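Local coordinates for uncharacterized protein lp_2219 (Lactobacillus plantarum, PDB 3HFQ) that is of unknown function but folds as a seven-bladed beta-propeller of the lactonase family and may act on a lactone, at residues I5-Y10 and V329-G334; G34-T39 and Q73-L78; N41-A46 and E333-R338; F287-D292 and V303-D308. The protein carries 1 engineered substitution. All coordinates share one frame; numbering follows the deposited sequence.

Contact 1. Residues I5-Y10 and V329-G334; sequences ILFGTY and VTVPEG
Tyr10 and Glu333 meet first through the backbone, Tyr10 N donating to Glu333 O at 3.2 Å with an N-H...O angle of 153°. Just before it, Thr9 and Gly334 form an antiparallel non-hydrogen-bonded pair, and the methyl Thr9 CG2 presses on Pro332 O at 3.2 Å. Further back the contact is apolar: Val331 CG2 stands over the centre of the Phe7 ring, 4.0 Å from its centroid, while Ile5 CG2 lies on the opposite face nearer the rim. Val331 CG1 points anti to its own N (chi1 174°) and rests on Phe7 CB at 3.9 Å. A type II turn from Val331 to Gly334 brings these groups round. From that turn Glu333 extends its chain past Tyr10, and its carboxylate collects backbone N-H groups: OE1 takes that of Lys12, OE2 those of Lys13, Thr14 and Ser15. Without the carboxylate, as with an alanine here, those four N-H groups would probably lose this acceptor and the loop after Tyr10 would be less firmly held. The turn carries the chain from strand 322-330, outer edge of the last blade, into strand 334-339 beside strand 2-9, the ring closure ("velcro") characteristic of beta-propellers.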
loop_
_atom_site.group_PDB
_atom_site.type_symbol
_atom_site.label_atom_id
_atom_site.label_comp_id
_atom_site.label_asym_id
_atom_site.label_seq_id
_atom_site.Cartn_x
_atom_site.Cartn_y
_atom_site.Cartn_z
ATOM N N ILE A 5 -7.405 5.305 -13.428
ATOM C CA ILE A 5 -7.179 4.665 -12.136
ATOM C C ILE A 5 -7.400 3.161 -12.263
ATOM O O ILE A 5 -8.309 2.726 -12.969
ATOM C CB ILE A 5 -8.183 5.163 -11.072
ATOM C CG1 ILE A 5 -8.213 6.687 -11.036
ATOM C CG2 ILE A 5 -7.815 4.592 -9.709
ATOM C CD1 ILE A 5 -9.343 7.248 -10.177
ATOM N N LEU A 6 -6.570 2.377 -11.578
ATOM C CA LEU A 6 -6.708 0.926 -11.587
ATOM C C LEU A 6 -7.136 0.491 -10.189
ATOM O O LEU A 6 -6.658 1.032 -9.189
ATOM C CB LEU A 6 -5.382 0.251 -11.960
ATOM C CG LEU A 6 -4.785 0.621 -13.321
ATOM C CD1 LEU A 6 -3.560 -0.252 -13.596
ATOM C CD2 LEU A 6 -5.836 0.434 -14.416
ATOM N N PHE A 7 -8.039 -0.481 -10.120
ATOM C CA PHE A 7 -8.540 -0.976 -8.845
ATOM C C PHE A 7 -8.197 -2.444 -8.612
ATOM O O PHE A 7 -8.542 -3.303 -9.426
ATOM C CB PHE A 7 -10.063 -0.826 -8.782
ATOM C CG PHE A 7 -10.543 0.597 -8.849
ATOM C CD1 PHE A 7 -10.332 1.471 -7.784
ATOM C CD2 PHE A 7 -11.235 1.056 -9.965
ATOM C CE1 PHE A 7 -10.807 2.780 -7.832
ATOM C CE2 PHE A 7 -11.715 2.363 -10.023
ATOM C CZ PHE A 7 -11.501 3.226 -8.954
ATOM N N GLY A 8 -7.525 -2.719 -7.498
ATOM C CA GLY A 8 -7.189 -4.088 -7.145
ATOM C C GLY A 8 -8.344 -4.591 -6.296
ATOM O O GLY A 8 -9.030 -3.792 -5.659
ATOM N N THR A 9 -8.572 -5.898 -6.280
ATOM C CA THR A 9 -9.688 -6.449 -5.517
ATOM C C THR A 9 -9.434 -7.864 -5.036
ATOM O O THR A 9 -8.411 -8.474 -5.338
ATOM C CB THR A 9 -10.953 -6.564 -6.386
ATOM O OG1 THR A 9 -10.761 -7.619 -7.341
ATOM C CG2 THR A 9 -11.232 -5.268 -7.137
ATOM N N TYR A 10 -10.403 -8.363 -4.277
ATOM C CA TYR A 10 -10.428 -9.737 -3.804
ATOM C C TYR A 10 -11.456 -10.279 -4.785
ATOM O O TYR A 10 -12.253 -9.506 -5.320
ATOM C CB TYR A 10 -11.008 -9.828 -2.397
ATOM C CG TYR A 10 -9.985 -9.849 -1.292
ATOM C CD1 TYR A 10 -9.260 -11.004 -1.010
ATOM C CD2 TYR A 10 -9.739 -8.711 -0.529
ATOM C CE1 TYR A 10 -8.323 -11.029 0.023
ATOM C CE2 TYR A 10 -8.809 -8.723 0.497
ATOM C CZ TYR A 10 -8.100 -9.882 0.766
ATOM O OH TYR A 10 -7.187 -9.895 1.794
ATOM N N VAL A 329 -19.652 4.634 -5.892
ATOM C CA VAL A 329 -19.222 4.260 -7.234
ATOM C C VAL A 329 -18.885 2.783 -7.059
ATOM O O VAL A 329 -18.020 2.433 -6.260
ATOM C CB VAL A 329 -17.955 5.014 -7.670
ATOM C CG1 VAL A 329 -17.471 4.474 -9.011
ATOM C CG2 VAL A 329 -18.245 6.507 -7.768
ATOM N N THR A 330 -19.564 1.916 -7.798
ATOM C CA THR A 330 -19.345 0.486 -7.640
ATOM C C THR A 330 -18.021 -0.095 -8.138
ATOM O O THR A 330 -17.676 -0.001 -9.316
ATOM C CB THR A 330 -20.506 -0.318 -8.270
ATOM O OG1 THR A 330 -21.746 0.126 -7.710
ATOM C CG2 THR A 330 -20.343 -1.810 -7.980
ATOM N N VAL A 331 -17.293 -0.694 -7.202
ATOM C CA VAL A 331 -16.022 -1.363 -7.458
ATOM C C VAL A 331 -16.107 -2.577 -6.545
ATOM O O VAL A 331 -15.934 -2.461 -5.331
ATOM C CB VAL A 331 -14.801 -0.521 -7.025
ATOM C CG1 VAL A 331 -13.526 -1.354 -7.183
ATOM C CG2 VAL A 331 -14.702 0.744 -7.867
ATOM N N PRO A 332 -16.376 -3.759 -7.117
ATOM C CA PRO A 332 -16.491 -4.980 -6.316
ATOM C C PRO A 332 -15.264 -5.418 -5.524
ATOM O O PRO A 332 -14.186 -5.609 -6.080
ATOM C CB PRO A 332 -16.926 -6.025 -7.346
ATOM C CG PRO A 332 -16.301 -5.538 -8.608
ATOM C CD PRO A 332 -16.567 -4.049 -8.549
ATOM N N GLU A 333 -15.454 -5.570 -4.215
ATOM C CA GLU A 333 -14.398 -6.023 -3.316
ATOM C C GLU A 333 -13.096 -5.232 -3.465
ATOM O O GLU A 333 -12.010 -5.794 -3.331
ATOM C CB GLU A 333 -14.124 -7.512 -3.572
ATOM C CG GLU A 333 -15.379 -8.388 -3.595
ATOM C CD GLU A 333 -15.071 -9.854 -3.869
ATOM O OE1 GLU A 333 -14.340 -10.471 -3.067
ATOM O OE2 GLU A 333 -15.559 -10.386 -4.886
ATOM N N GLY A 334 -13.206 -3.932 -3.724
ATOM C CA GLY A 334 -12.025 -3.098 -3.905
ATOM C C GLY A 334 -11.097 -2.972 -2.709
ATOM O O GLY A 334 -11.547 -2.666 -1.604
#

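Contact 2. Residues G34-T39 and Q73-L78; sequences GLLAAT and QTAHKL
Leu36 reaches across to Ala75 with its branched end. From CB the chain runs anti to the backbone N (chi1 174°), which carries CG over to Ala75, where it lies 3.9 Å from the methyl CB. Beyond CG the two branches part. CD1 goes on along the backbone of the partner strand, touching Gln73 O at 3.5 Å and Thr74 C at 3.6 Å; CD2 turns back into its own blade and packs on Leu6 CD2 at 3.6 Å. The next residue adds a lighter touch, Ala37 CB to Ala75 CB at 4.3 Å. The polar link between the segments is a water, which donates to Leu36 O at 2.6 Å and accepts from Ala75 N at 3.0 Å, so it spans a separation too wide for direct backbone pairing. Gln73 O, brushed by the leucine, is also taken by the side-chain amide of Gln20. Leu36 and Ala37 together face Ile18 in a classic beta bulge, where the chain turns a corner. There are no helices nearby: strand 29-38 is the outermost strand of one four-stranded blade, strand 74-84 that of the next, and the contact joins these two outer edges at the protein surface.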
loop_
_atom_site.group_PDB
_atom_site.type_symbol
_atom_site.label_atom_id
_atom_site.label_comp_id
_atom_site.label_asym_id
_atom_site.label_seq_id
_atom_site.Cartn_x
_atom_site.Cartn_y
_atom_site.Cartn_z
ATOM N N GLY A 34 -14.882 -0.486 -16.118
ATOM C CA GLY A 34 -14.980 -1.904 -16.397
ATOM C C GLY A 34 -13.747 -2.707 -16.050
ATOM O O GLY A 34 -12.741 -2.171 -15.590
ATOM N N LEU A 35 -13.842 -4.010 -16.283
ATOM C CA LEU A 35 -12.764 -4.945 -16.003
ATOM C C LEU A 35 -11.602 -4.782 -16.981
ATOM O O LEU A 35 -11.798 -4.765 -18.196
ATOM C CB LEU A 35 -13.306 -6.373 -16.085
ATOM C CG LEU A 35 -12.359 -7.516 -15.728
ATOM C CD1 LEU A 35 -12.125 -7.525 -14.224
ATOM C CD2 LEU A 35 -12.968 -8.841 -16.181
ATOM N N LEU A 36 -10.393 -4.658 -16.445
ATOM C CA LEU A 36 -9.204 -4.520 -17.273
ATOM C C LEU A 36 -8.562 -5.892 -17.456
ATOM O O LEU A 36 -8.118 -6.241 -18.548
ATOM C CB LEU A 36 -8.199 -3.563 -16.620
ATOM C CG LEU A 36 -6.837 -3.427 -17.313
ATOM C CD1 LEU A 36 -7.010 -2.828 -18.703
ATOM C CD2 LEU A 36 -5.926 -2.551 -16.472
ATOM N N ALA A 37 -8.522 -6.676 -16.385
ATOM C CA ALA A 37 -7.922 -8.003 -16.457
ATOM C C ALA A 37 -8.625 -9.022 -15.576
ATOM O O ALA A 37 -8.788 -8.812 -14.371
ATOM C CB ALA A 37 -6.449 -7.925 -16.079
ATOM N N ALA A 38 -9.039 -10.131 -16.181
ATOM C CA ALA A 38 -9.694 -11.195 -15.437
ATOM C C ALA A 38 -8.584 -11.977 -14.747
ATOM O O ALA A 38 -7.713 -12.546 -15.407
ATOM C CB ALA A 38 -10.476 -12.100 -16.382
ATOM N N THR A 39 -8.608 -11.986 -13.419
ATOM C CA THR A 39 -7.599 -12.681 -12.629
ATOM C C THR A 39 -8.122 -12.894 -11.204
ATOM O O THR A 39 -9.126 -12.301 -10.813
ATOM C CB THR A 39 -6.275 -11.870 -12.613
ATOM O OG1 THR A 39 -5.277 -12.577 -11.867
ATOM C CG2 THR A 39 -6.498 -10.493 -12.004
ATOM N N GLN A 73 -6.607 0.804 -23.264
ATOM C CA GLN A 73 -7.531 0.402 -22.207
ATOM C C GLN A 73 -7.611 -1.117 -22.067
ATOM O O GLN A 73 -8.622 -1.652 -21.607
ATOM C CB GLN A 73 -8.928 0.968 -22.490
ATOM C CG GLN A 73 -9.006 2.480 -22.374
ATOM C CD GLN A 73 -8.918 2.954 -20.938
ATOM O OE1 GLN A 73 -9.906 2.924 -20.195
ATOM N NE2 GLN A 73 -7.732 3.380 -20.533
ATOM N N THR A 74 -6.550 -1.812 -22.471
ATOM C CA THR A 74 -6.512 -3.267 -22.375
ATOM C C THR A 74 -5.220 -3.728 -21.706
ATOM O O THR A 74 -4.275 -2.953 -21.560
ATOM C CB THR A 74 -6.606 -3.942 -23.766
ATOM O OG1 THR A 74 -5.450 -3.612 -24.546
ATOM C CG2 THR A 74 -7.857 -3.482 -24.499
ATOM N N ALA A 75 -5.192 -4.996 -21.306
ATOM C CA ALA A 75 -4.032 -5.582 -20.648
ATOM C C ALA A 75 -3.711 -6.941 -21.264
ATOM O O ALA A 75 -4.609 -7.738 -21.534
ATOM C CB ALA A 75 -4.302 -5.737 -19.151
ATOM N N HIS A 76 -2.429 -7.198 -21.492
ATOM C CA HIS A 76 -1.996 -8.462 -22.074
ATOM C C HIS A 76 -1.131 -9.192 -21.055
ATOM O O HIS A 76 -0.160 -8.628 -20.545
ATOM C CB HIS A 76 -1.190 -8.207 -23.354
ATOM C CG HIS A 76 -1.909 -7.372 -24.366
ATOM N ND1 HIS A 76 -3.044 -7.802 -25.027
ATOM C CD2 HIS A 76 -1.663 -6.120 -24.831
ATOM C CE1 HIS A 76 -3.460 -6.857 -25.849
ATOM N NE2 HIS A 76 -2.640 -5.826 -25.747
ATOM N N LYS A 77 -1.485 -10.438 -20.752
ATOM C CA LYS A 77 -0.720 -11.224 -19.787
ATOM C C LYS A 77 0.647 -11.604 -20.350
ATOM O O LYS A 77 0.757 -12.056 -21.489
ATOM C CB LYS A 77 -1.478 -12.501 -19.414
ATOM C CG LYS A 77 -0.777 -13.337 -18.347
ATOM C CD LYS A 77 -1.524 -14.631 -18.059
ATOM C CE LYS A 77 -1.368 -15.640 -19.190
ATOM N NZ LYS A 77 0.030 -16.142 -19.309
ATOM N N LEU A 78 1.688 -11.417 -19.547
ATOM C CA LEU A 78 3.037 -11.765 -19.970
ATOM C C LEU A 78 3.394 -13.122 -19.374
ATOM O O LEU A 78 3.724 -14.058 -20.097
ATOM C CB LEU A 78 4.026 -10.685 -19.520
ATOM C CG LEU A 78 3.785 -9.313 -20.165
ATOM C CD1 LEU A 78 4.576 -8.238 -19.427
ATOM C CD2 LEU A 78 4.178 -9.363 -21.639
HETATM O O HOH W 1 -7.990 -6.072 -21.177
#

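Contact 3. Residues N41-A46 and E333-R338; sequences NPTYLA and EGVCVR
Thr43-Ala46 and Val335-Arg338 run nearly side by side in the same direction, 15° apart, with Tyr44 CA 5.5 Å from Cys336 CA. A water lies between the backbones, 2.8 Å from Thr43 O and 2.6 Å from Val335 O, and in the plane of the Tyr44 ring at its edge. Cys336 points its side chain toward 43-46. With SG anti to the backbone N (chi1 -179°), the sulfur comes over one face of the Tyr44 ring, 4.1 Å from the centroid and displaced toward the rim, and it also touches Leu45 N at 3.4 Å. Farther along, Arg338 bends at chi2 and chi3 so that its guanidinium doubles back onto Leu45 O. It grips that one oxygen side-on, NH2 at 2.8 Å and NE at 3.3 Å, both from the same face of the carbonyl plane; the NE bond stands well above that plane. Tyr44 CE2 lies at the guanidinium edge, the ring turned 63° from it, and a second water accepts from Arg338 NH2 and hydrogen-bonds Tyr44 OH. These bonds fix the turn of the guanidinium. Val335 and Cys336 form a classic beta bulge opposite Gly8. Strands 334-339 and 45-47 are edge strands of successive blades, and their meeting, about 9 Å from the centre of the molecule, is the side-by-side packing of innermost strands that builds the centre of a beta-propeller.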
loop_
_atom_site.group_PDB
_atom_site.type_symbol
_atom_site.label_atom_id
_atom_site.label_comp_id
_atom_site.label_asym_id
_atom_site.label_seq_id
_atom_site.Cartn_x
_atom_site.Cartn_y
_atom_site.Cartn_z
ATOM N N ASN A 41 -7.876 -12.739 -7.028
ATOM C CA ASN A 41 -7.340 -12.028 -5.865
ATOM C C ASN A 41 -6.200 -11.039 -6.105
ATOM O O ASN A 41 -5.156 -11.108 -5.454
ATOM C CB ASN A 41 -6.923 -13.037 -4.788
ATOM C CG ASN A 41 -8.070 -13.422 -3.859
ATOM O OD1 ASN A 41 -9.247 -13.183 -4.152
ATOM N ND2 ASN A 41 -7.726 -14.032 -2.731
ATOM N N PRO A 42 -6.386 -10.096 -7.041
ATOM C CA PRO A 42 -5.340 -9.106 -7.322
ATOM C C PRO A 42 -5.476 -7.989 -6.289
ATOM O O PRO A 42 -5.831 -6.857 -6.627
ATOM C CB PRO A 42 -5.689 -8.645 -8.728
ATOM C CG PRO A 42 -7.202 -8.641 -8.682
ATOM C CD PRO A 42 -7.513 -9.957 -7.985
ATOM N N THR A 43 -5.181 -8.319 -5.032
ATOM C CA THR A 43 -5.325 -7.380 -3.916
ATOM C C THR A 43 -4.359 -6.203 -3.849
ATOM O O THR A 43 -4.573 -5.279 -3.065
ATOM C CB THR A 43 -5.293 -8.126 -2.568
ATOM O OG1 THR A 43 -3.984 -8.658 -2.343
ATOM C CG2 THR A 43 -6.300 -9.271 -2.577
ATOM N N TYR A 44 -3.281 -6.242 -4.625
ATOM C CA TYR A 44 -2.359 -5.114 -4.664
ATOM C C TYR A 44 -1.747 -5.028 -6.054
ATOM O O TYR A 44 -1.522 -6.049 -6.707
ATOM C CB TYR A 44 -1.262 -5.210 -3.600
ATOM C CG TYR A 44 -0.911 -3.840 -3.046
ATOM C CD1 TYR A 44 -1.720 -3.229 -2.088
ATOM C CD2 TYR A 44 0.191 -3.130 -3.522
ATOM C CE1 TYR A 44 -1.444 -1.938 -1.617
ATOM C CE2 TYR A 44 0.478 -1.840 -3.061
ATOM C CZ TYR A 44 -0.342 -1.253 -2.109
ATOM O OH TYR A 44 -0.057 0.014 -1.649
ATOM N N LEU A 45 -1.489 -3.799 -6.494
ATOM C CA LEU A 45 -0.955 -3.534 -7.823
ATOM C C LEU A 45 0.263 -2.616 -7.823
ATOM O O LEU A 45 0.403 -1.760 -6.950
ATOM C CB LEU A 45 -2.042 -2.870 -8.673
ATOM C CG LEU A 45 -3.421 -3.531 -8.694
ATOM C CD1 LEU A 45 -4.420 -2.597 -9.374
ATOM C CD2 LEU A 45 -3.336 -4.869 -9.420
ATOM N N ALA A 46 1.121 -2.788 -8.829
ATOM C CA ALA A 46 2.320 -1.968 -9.000
ATOM C C ALA A 46 2.526 -1.746 -10.501
ATOM O O ALA A 46 2.293 -2.651 -11.302
ATOM C CB ALA A 46 3.544 -2.665 -8.403
ATOM N N GLU A 333 -15.454 -5.570 -4.215
ATOM C CA GLU A 333 -14.398 -6.023 -3.316
ATOM C C GLU A 333 -13.096 -5.232 -3.465
ATOM O O GLU A 333 -12.010 -5.794 -3.331
ATOM C CB GLU A 333 -14.124 -7.512 -3.572
ATOM C CG GLU A 333 -15.379 -8.388 -3.595
ATOM C CD GLU A 333 -15.071 -9.854 -3.869
ATOM O OE1 GLU A 333 -14.340 -10.471 -3.067
ATOM O OE2 GLU A 333 -15.559 -10.386 -4.886
ATOM N N GLY A 334 -13.206 -3.932 -3.724
ATOM C CA GLY A 334 -12.025 -3.098 -3.905
ATOM C C GLY A 334 -11.097 -2.972 -2.709
ATOM O O GLY A 334 -11.547 -2.666 -1.604
ATOM N N VAL A 335 -9.799 -3.187 -2.934
ATOM C CA VAL A 335 -8.803 -3.099 -1.866
ATOM C C VAL A 335 -7.473 -2.451 -2.274
ATOM O O VAL A 335 -6.514 -2.449 -1.500
ATOM C CB VAL A 335 -8.501 -4.492 -1.270
ATOM C CG1 VAL A 335 -9.732 -5.019 -0.534
ATOM C CG2 VAL A 335 -8.085 -5.462 -2.380
ATOM N N CYS A 336 -7.405 -1.916 -3.489
ATOM C CA CYS A 336 -6.185 -1.252 -3.953
ATOM C C CYS A 336 -6.516 -0.171 -4.964
ATOM O O CYS A 336 -7.295 -0.393 -5.890
ATOM C CB CYS A 336 -5.214 -2.258 -4.581
ATOM S SG CYS A 336 -3.640 -1.524 -5.151
ATOM N N VAL A 337 -5.924 1.003 -4.773
ATOM C CA VAL A 337 -6.134 2.137 -5.667
ATOM C C VAL A 337 -4.801 2.460 -6.318
ATOM O O VAL A 337 -3.839 2.825 -5.649
ATOM C CB VAL A 337 -6.628 3.374 -4.897
ATOM C CG1 VAL A 337 -6.639 4.589 -5.821
ATOM C CG2 VAL A 337 -8.013 3.116 -4.350
ATOM N N ARG A 338 -4.758 2.341 -7.635
ATOM C CA ARG A 338 -3.532 2.582 -8.366
ATOM C C ARG A 338 -3.714 3.565 -9.509
ATOM O O ARG A 338 -4.152 3.193 -10.586
ATOM C CB ARG A 338 -2.985 1.268 -8.918
ATOM C CG ARG A 338 -1.814 1.423 -9.869
ATOM C CD ARG A 338 -0.661 2.053 -9.126
ATOM N NE ARG A 338 -0.434 1.219 -7.959
ATOM C CZ ARG A 338 -0.168 1.653 -6.734
ATOM N NH1 ARG A 338 -0.050 2.949 -6.469
ATOM N NH2 ARG A 338 -0.054 0.763 -5.760
HETATM O O HOH W 2 -4.969 -4.306 -0.446
HETATM O O HOH W 3 1.075 2.088 -3.212
#

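Contact 4. Residues F287-D292 and V303-D308; sequences FPRDFD and VNQNTD
Gln305 N donates to Phe287 O at 2.9 Å with an N-H...O angle of 164°, coming from above the carbonyl plane. One residue on, Pro288 CA offers a C-H to Val303 O at 3.3 Å, and a water beside it, which accepts from Arg289 N at 2.9 Å, lies within hydrogen-bonding reach of the same oxygen. At the far end Val303 N bonds Asp290 O at 3.2 Å. The Phe287 ring meets two amides. Asn306 ND2 sits over one face near the rim, 3.4 Å from Phe287 CG, with the amide inclined 28° to the ring; Asp286 takes a bond from this nitrogen and holds it there. Gln305 NE2 comes instead to the ring edge. Fully extended from CA, with chi1 and chi2 both near 180°, Gln305 carries its amide across the Arg289 side chain, NE2 lying 3.6 Å from Arg289 CD, and a water accepts from both Gln305 NE2 and Arg289 NH1. Cutting Phe287 back to an alanine is likely to open a gap under the Asn306 amide, which would keep its Asp286 bond, and to leave the Gln305 amide without its ring edge. Asp290 binds Arg246 and Val337 N, tying the hairpin to its neighbours. Arg289 makes a long, weak ion pair with a phosphate, probably from the crystallisation liquor; such chemistry is consistent with a pocket receptive to anions, though no substrate is known.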
loop_
_atom_site.group_PDB
_atom_site.type_symbol
_atom_site.label_atom_id
_atom_site.label_comp_id
_atom_site.label_asym_id
_atom_site.label_seq_id
_atom_site.Cartn_x
_atom_site.Cartn_y
_atom_site.Cartn_z
ATOM N N PHE A 287 -14.715 -0.656 5.689
ATOM C CA PHE A 287 -13.360 -1.161 5.504
ATOM C C PHE A 287 -12.524 -0.586 4.363
ATOM O O PHE A 287 -12.257 -1.262 3.366
ATOM C CB PHE A 287 -13.382 -2.692 5.413
ATOM C CG PHE A 287 -13.180 -3.376 6.740
ATOM C CD1 PHE A 287 -13.948 -3.014 7.844
ATOM C CD2 PHE A 287 -12.213 -4.363 6.891
ATOM C CE1 PHE A 287 -13.753 -3.628 9.081
ATOM C CE2 PHE A 287 -12.011 -4.984 8.124
ATOM C CZ PHE A 287 -12.783 -4.613 9.220
ATOM N N PRO A 288 -12.096 0.680 4.500
ATOM C CA PRO A 288 -11.273 1.357 3.492
ATOM C C PRO A 288 -9.821 0.865 3.582
ATOM O O PRO A 288 -8.995 1.449 4.289
ATOM C CB PRO A 288 -11.413 2.832 3.867
ATOM C CG PRO A 288 -11.601 2.776 5.370
ATOM C CD PRO A 288 -12.580 1.639 5.511
ATOM N N ARG A 289 -9.521 -0.202 2.847
ATOM C CA ARG A 289 -8.190 -0.804 2.852
ATOM C C ARG A 289 -7.133 -0.029 2.067
ATOM O O ARG A 289 -5.939 -0.178 2.322
ATOM C CB ARG A 289 -8.284 -2.244 2.338
ATOM C CG ARG A 289 -6.985 -3.041 2.392
ATOM C CD ARG A 289 -7.289 -4.535 2.346
ATOM N NE ARG A 289 -6.116 -5.337 2.007
ATOM C CZ ARG A 289 -5.868 -6.543 2.503
ATOM N NH1 ARG A 289 -6.709 -7.089 3.371
ATOM N NH2 ARG A 289 -4.785 -7.209 2.125
ATOM N N ASP A 290 -7.557 0.793 1.112
ATOM C CA ASP A 290 -6.592 1.580 0.349
ATOM C C ASP A 290 -7.227 2.841 -0.217
ATOM O O ASP A 290 -8.446 2.935 -0.353
ATOM C CB ASP A 290 -5.984 0.747 -0.789
ATOM C CG ASP A 290 -4.719 1.376 -1.365
ATOM O OD1 ASP A 290 -4.036 2.123 -0.631
ATOM O OD2 ASP A 290 -4.392 1.110 -2.543
ATOM N N PHE A 291 -6.375 3.805 -0.540
ATOM C CA PHE A 291 -6.789 5.081 -1.102
ATOM C C PHE A 291 -5.511 5.760 -1.569
ATOM O O PHE A 291 -4.418 5.296 -1.263
ATOM C CB PHE A 291 -7.445 5.961 -0.027
ATOM C CG PHE A 291 -6.473 6.501 0.999
ATOM C CD1 PHE A 291 -6.078 5.723 2.088
ATOM C CD2 PHE A 291 -5.914 7.770 0.846
ATOM C CE1 PHE A 291 -5.142 6.196 3.002
ATOM C CE2 PHE A 291 -4.972 8.254 1.759
ATOM C CZ PHE A 291 -4.585 7.462 2.841
ATOM N N ASP A 292 -5.647 6.850 -2.317
ATOM C CA ASP A 292 -4.480 7.604 -2.752
ATOM C C ASP A 292 -4.903 8.942 -3.327
ATOM O O ASP A 292 -6.054 9.123 -3.727
ATOM C CB ASP A 292 -3.670 6.829 -3.799
ATOM C CG ASP A 292 -2.253 7.374 -3.961
ATOM O OD1 ASP A 292 -1.830 8.206 -3.124
ATOM O OD2 ASP A 292 -1.555 6.963 -4.915
ATOM N N VAL A 303 -11.309 3.249 -1.639
ATOM C CA VAL A 303 -12.183 2.126 -1.961
ATOM C C VAL A 303 -12.521 1.401 -0.675
ATOM O O VAL A 303 -11.669 1.250 0.198
ATOM C CB VAL A 303 -11.538 1.114 -2.945
ATOM C CG1 VAL A 303 -11.405 1.739 -4.317
ATOM C CG2 VAL A 303 -10.181 0.651 -2.426
ATOM N N ASN A 304 -13.773 0.968 -0.561
ATOM C CA ASN A 304 -14.243 0.252 0.616
ATOM C C ASN A 304 -14.454 -1.208 0.259
ATOM O O ASN A 304 -15.269 -1.543 -0.600
ATOM C CB ASN A 304 -15.544 0.875 1.119
ATOM C CG ASN A 304 -15.359 2.307 1.571
ATOM O OD1 ASN A 304 -14.778 2.566 2.624
ATOM N ND2 ASN A 304 -15.839 3.250 0.765
ATOM N N GLN A 305 -13.712 -2.067 0.947
ATOM C CA GLN A 305 -13.726 -3.507 0.736
ATOM C C GLN A 305 -15.058 -4.234 0.917
ATOM O O GLN A 305 -15.475 -4.995 0.041
ATOM C CB GLN A 305 -12.670 -4.143 1.649
ATOM C CG GLN A 305 -12.530 -5.645 1.534
ATOM C CD GLN A 305 -11.461 -6.204 2.464
ATOM O OE1 GLN A 305 -11.290 -7.415 2.569
ATOM N NE2 GLN A 305 -10.737 -5.320 3.141
ATOM N N ASN A 306 -15.729 -3.998 2.039
ATOM C CA ASN A 306 -16.976 -4.704 2.330
ATOM C C ASN A 306 -18.268 -4.178 1.708
ATOM O O ASN A 306 -19.252 -4.915 1.628
ATOM C CB ASN A 306 -17.167 -4.823 3.849
ATOM C CG ASN A 306 -16.041 -5.586 4.522
ATOM O OD1 ASN A 306 -15.370 -6.404 3.896
ATOM N ND2 ASN A 306 -15.844 -5.336 5.810
ATOM N N THR A 307 -18.281 -2.925 1.264
ATOM C CA THR A 307 -19.489 -2.366 0.669
ATOM C C THR A 307 -19.396 -2.174 -0.843
ATOM O O THR A 307 -20.301 -1.619 -1.465
ATOM C CB THR A 307 -19.874 -1.041 1.351
ATOM O OG1 THR A 307 -18.711 -0.217 1.492
ATOM C CG2 THR A 307 -20.468 -1.316 2.738
ATOM N N ASP A 308 -18.297 -2.640 -1.429
ATOM C CA ASP A 308 -18.103 -2.569 -2.872
ATOM C C ASP A 308 -18.272 -1.177 -3.470
ATOM O O ASP A 308 -18.860 -1.036 -4.540
ATOM C CB ASP A 308 -19.087 -3.513 -3.569
ATOM C CG ASP A 308 -19.006 -4.929 -3.047
ATOM O OD1 ASP A 308 -20.068 -5.501 -2.725
ATOM O OD2 ASP A 308 -17.886 -5.473 -2.961
HETATM O O HOH W 4 -10.604 -1.229 0.388
HETATM O O HOH W 5 -8.994 -5.885 5.247
#

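Contacts 1, 3 and 4 cluster: the centre of contact 1 is about 7 Å from that of contact 3 and 8 Å from that of contact 4. Contact 2 lies farther out, its centre about 14 Å from contact 1 and 21 Å from contact 4. Contacts 1 and 3 share Glu333 and Gly334, where strand 322-330 gives way to strand 334-339. Contacts 2 and 4 nest within the loop closed by contact 1. Asp308 and Asp290 of contact 4 bond Glu333 N and Val337 N. Strand 334-339 joins strand 2-9 in one sheet, so both termini share a blade and close the propeller; the next blade meets it near the centre (contact 3) and at the rim (contact 2).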